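Local coordinates for collectin placenta 1 (Mus musculus, PDB 2OX9), which is a scavenger receptor C-type lectin that binds the leukocyte cell-surface glycan Lewis(x) through its calcium-containing carbohydrate-recognition domain, at residues 30-35 / 126-131. Numbering follows the deposited sequence.
Sequences KLFCED and FICEKE. With CA (calcium ion), chain L.
Cys33 and Cys128 join the helical segment 30-35 to strand segment 126-131; their short axes run in roughly the same direction, 31° apart, and approach to 8.6 Å. The two cysteines are also the nearest backbone pair, with CA atoms 5.5 Å apart. Their disulfide has a chi3 of -86°, close to the unstrained right angle. Each sulfur is anti to its own carbonyl carbon, and this lets the two meet between helix and strand. Two phenylalanines pack beside the bridge. Phe126 presents the CE1-CZ edge of its ring to one face of Phe32, offset toward the rim, in an edge-to-face stack with planes at 65°. Phe126 CE1 and CZ both come to 3.3 Å from Phe32 CD2. Cys128 SG lies at the edge of the Phe32 ring, 4.1 Å from Phe32 CD2. Cys33 SG approaches the Phe126 ring obliquely, 4.0 Å from Phe126 CD1. Disulfide and rings thus form one apolar cluster. Glu129 points the other way along its extended side chain and grips a calcium ion with both carboxylate oxygens, OE1 at 2.7 Å and OE2 at 2.5 Å. Two waters, Phe42, Asn44 and Glu48 also bind this ion, which is distinct from the calcium at the glycan pocket. The long-range disulfide is characteristic of the C-type lectin fold, tying helix 26-35 to the C-terminal strand. That strand pairs antiparallel with 15-19 and 39-40 and parallel with 62-64, whose Trp63 touches Phe126, while Leu40 touches both Cys33 and Phe126.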
ATOM      1  N   LYS A  30      -7.237   0.878  -5.805  1.00 15.60           N
ATOM      2  CA  LYS A  30      -7.554   2.228  -5.344  1.00 14.98           C
ATOM      3  C   LYS A  30      -9.056   2.457  -5.446  1.00 13.61           C
ATOM      4  O   LYS A  30      -9.676   3.035  -4.559  1.00 12.42           O
ATOM      5  CB  LYS A  30      -6.810   3.235  -6.225  1.00 17.94           C
ATOM      6  CG  LYS A  30      -7.174   4.687  -5.991  1.00 23.61           C
ATOM      7  CD  LYS A  30      -6.190   5.601  -6.721  1.00 26.65           C
ATOM      8  CE  LYS A  30      -6.533   7.067  -6.506  1.00 27.03           C
ATOM      9  NZ  LYS A  30      -5.449   7.960  -7.021  1.00 31.50           N
ATOM     10  N   LEU A  31      -9.635   1.979  -6.540  1.00 14.78           N
ATOM     11  CA  LEU A  31     -11.062   2.126  -6.793  1.00 17.27           C
ATOM     12  C   LEU A  31     -11.902   1.320  -5.807  1.00 17.94           C
ATOM     13  O   LEU A  31     -12.955   1.772  -5.367  1.00 17.53           O
ATOM     14  CB  LEU A  31     -11.388   1.658  -8.204  1.00 18.57           C
ATOM     15  CG  LEU A  31     -12.812   1.956  -8.653  1.00 20.66           C
ATOM     16  CD1 LEU A  31     -12.843   3.374  -9.189  1.00 25.26           C
ATOM     17  CD2 LEU A  31     -13.251   0.957  -9.731  1.00 21.96           C
ATOM     18  N   PHE A  32     -11.429   0.119  -5.483  1.00 16.22           N
ATOM     19  CA  PHE A  32     -12.130  -0.774  -4.568  1.00 14.74           C
ATOM     20  C   PHE A  32     -12.282  -0.140  -3.188  1.00 13.37           C
ATOM     21  O   PHE A  32     -13.367  -0.143  -2.610  1.00 14.37           O
ATOM     22  CB  PHE A  32     -11.355  -2.088  -4.455  1.00 15.82           C
ATOM     23  CG  PHE A  32     -12.000  -3.103  -3.566  1.00 20.24           C
ATOM     24  CD1 PHE A  32     -12.769  -4.127  -4.106  1.00 22.99           C
ATOM     25  CD2 PHE A  32     -11.805  -3.064  -2.188  1.00 22.05           C
ATOM     26  CE1 PHE A  32     -13.332  -5.110  -3.283  1.00 24.91           C
ATOM     27  CE2 PHE A  32     -12.362  -4.039  -1.359  1.00 23.97           C
ATOM     28  CZ  PHE A  32     -13.126  -5.063  -1.911  1.00 22.98           C
ATOM     29  N   CYS A  33     -11.187   0.394  -2.655  1.00 11.65           N
ATOM     30  CA  CYS A  33     -11.223   1.031  -1.346  1.00 15.11           C
ATOM     31  C   CYS A  33     -12.122   2.269  -1.347  1.00 15.04           C
ATOM     32  O   CYS A  33     -12.780   2.566  -0.347  1.00 15.79           O
ATOM     33  CB  CYS A  33      -9.812   1.437  -0.892  1.00 13.80           C
ATOM     34  SG  CYS A  33      -8.645   0.068  -0.601  1.00 19.09           S
ATOM     35  N   GLU A  34     -12.142   2.997  -2.458  1.00 17.96           N
ATOM     36  CA  GLU A  34     -12.977   4.195  -2.547  1.00 20.85           C
ATOM     37  C   GLU A  34     -14.455   3.815  -2.464  1.00 21.80           C
ATOM     38  O   GLU A  34     -15.264   4.543  -1.883  1.00 20.91           O
ATOM     39  CB  GLU A  34     -12.695   4.947  -3.851  1.00 23.50           C
ATOM     40  CG  GLU A  34     -11.269   5.468  -3.954  1.00 27.51           C
ATOM     41  CD  GLU A  34     -10.983   6.132  -5.285  1.00 30.23           C
ATOM     42  OE1 GLU A  34     -11.696   5.816  -6.262  1.00 32.69           O
ATOM     43  OE2 GLU A  34     -10.038   6.954  -5.357  1.00 30.94           O
ATOM     44  N   ASP A  35     -14.800   2.665  -3.034  1.00 22.63           N
ATOM     45  CA  ASP A  35     -16.176   2.182  -3.009  1.00 23.84           C
ATOM     46  C   ASP A  35     -16.601   1.830  -1.588  1.00 23.45           C
ATOM     47  O   ASP A  35     -17.797   1.755  -1.293  1.00 23.57           O
ATOM     48  CB  ASP A  35     -16.320   0.950  -3.913  1.00 27.16           C
ATOM     49  CG  ASP A  35     -17.553   0.109  -3.582  1.00 31.03           C
ATOM     50  OD1 ASP A  35     -17.553  -0.599  -2.546  1.00 32.48           O
ATOM     51  OD2 ASP A  35     -18.529   0.153  -4.358  1.00 31.09           O
ATOM     52  N   PHE A 126      -4.277  -6.106  -1.473  1.00  8.01           N
ATOM     53  CA  PHE A 126      -4.156  -4.729  -1.035  1.00  8.51           C
ATOM     54  C   PHE A 126      -4.724  -4.502   0.358  1.00  8.71           C
ATOM     55  O   PHE A 126      -5.300  -5.408   0.967  1.00  7.83           O
ATOM     56  CB  PHE A 126      -4.847  -3.799  -2.052  1.00  8.44           C
ATOM     57  CG  PHE A 126      -6.290  -4.135  -2.308  1.00  7.54           C
ATOM     58  CD1 PHE A 126      -7.300  -3.591  -1.521  1.00 10.58           C
ATOM     59  CD2 PHE A 126      -6.644  -4.988  -3.354  1.00  8.28           C
ATOM     60  CE1 PHE A 126      -8.646  -3.891  -1.777  1.00  6.17           C
ATOM     61  CE2 PHE A 126      -7.977  -5.291  -3.616  1.00 10.05           C
ATOM     62  CZ  PHE A 126      -8.982  -4.739  -2.825  1.00 12.34           C
ATOM     63  N   ILE A 127      -4.556  -3.286   0.861  1.00  9.07           N
ATOM     64  CA  ILE A 127      -5.049  -2.958   2.193  1.00  8.73           C
ATOM     65  C   ILE A 127      -5.785  -1.625   2.180  1.00 10.46           C
ATOM     66  O   ILE A 127      -5.235  -0.624   1.734  1.00  8.98           O
ATOM     67  CB  ILE A 127      -3.884  -2.826   3.204  1.00  9.13           C
ATOM     68  CG1 ILE A 127      -3.009  -4.082   3.177  1.00  9.98           C
ATOM     69  CG2 ILE A 127      -4.448  -2.600   4.610  1.00  5.23           C
ATOM     70  CD1 ILE A 127      -1.730  -3.923   3.954  1.00  6.98           C
ATOM     71  N   CYS A 128      -7.021  -1.618   2.671  1.00 11.24           N
ATOM     72  CA  CYS A 128      -7.804  -0.391   2.752  1.00 10.77           C
ATOM     73  C   CYS A 128      -7.792   0.106   4.187  1.00 10.92           C
ATOM     74  O   CYS A 128      -7.695  -0.684   5.133  1.00  8.83           O
ATOM     75  CB  CYS A 128      -9.262  -0.606   2.351  1.00 14.30           C
ATOM     76  SG  CYS A 128      -9.604  -1.212   0.672  1.00 20.21           S
ATOM     77  N   GLU A 129      -7.910   1.420   4.349  1.00  8.84           N
ATOM     78  CA  GLU A 129      -7.913   2.015   5.668  1.00 10.72           C
ATOM     79  C   GLU A 129      -8.994   3.091   5.777  1.00 11.88           C
ATOM     80  O   GLU A 129      -9.246   3.845   4.833  1.00 10.10           O
ATOM     81  CB  GLU A 129      -6.538   2.626   5.973  1.00 12.15           C
ATOM     82  CG  GLU A 129      -6.501   3.440   7.256  1.00 13.49           C
ATOM     83  CD  GLU A 129      -5.137   4.053   7.552  1.00 12.16           C
ATOM     84  OE1 GLU A 129      -4.322   4.237   6.619  1.00 16.73           O
ATOM     85  OE2 GLU A 129      -4.887   4.368   8.725  1.00 15.42           O
ATOM     86  N   LYS A 130      -9.639   3.152   6.930  1.00 13.92           N
ATOM     87  CA  LYS A 130     -10.661   4.165   7.152  1.00 15.84           C
ATOM     88  C   LYS A 130     -10.916   4.372   8.633  1.00 17.29           C
ATOM     89  O   LYS A 130     -10.410   3.634   9.469  1.00 15.40           O
ATOM     90  CB  LYS A 130     -11.965   3.805   6.436  1.00 17.19           C
ATOM     91  CG  LYS A 130     -12.735   2.610   6.993  1.00 15.34           C
ATOM     92  CD  LYS A 130     -14.023   2.439   6.190  1.00 18.50           C
ATOM     93  CE  LYS A 130     -14.905   1.317   6.714  1.00 19.54           C
ATOM     94  NZ  LYS A 130     -16.171   1.201   5.916  1.00 19.05           N
ATOM     95  N   GLU A 131     -11.714   5.385   8.942  1.00 19.30           N
ATOM     96  CA  GLU A 131     -12.030   5.722  10.317  1.00 24.46           C
ATOM     97  C   GLU A 131     -13.136   4.860  10.895  1.00 25.05           C
ATOM     98  O   GLU A 131     -14.094   4.527  10.216  1.00 25.22           O
ATOM     99  CB  GLU A 131     -12.437   7.194  10.401  1.00 25.53           C
ATOM    100  CG  GLU A 131     -11.316   8.143  10.039  1.00 29.84           C
ATOM    101  CD  GLU A 131     -11.751   9.586  10.060  1.00 32.78           C
ATOM    102  OE1 GLU A 131     -12.371  10.005  11.061  1.00 33.94           O
ATOM    103  OE2 GLU A 131     -11.467  10.301   9.078  1.00 36.38           O
TER
HETATM  104 CA    CA L 804      -2.564   5.173   8.490  1.00 15.06          CA
HETATM  105  O   HOH W   1      -3.160   6.151  10.414  1.00 23.42           O
HETATM  106  O   HOH W   2      -3.380   7.193   7.551  1.00 13.64           O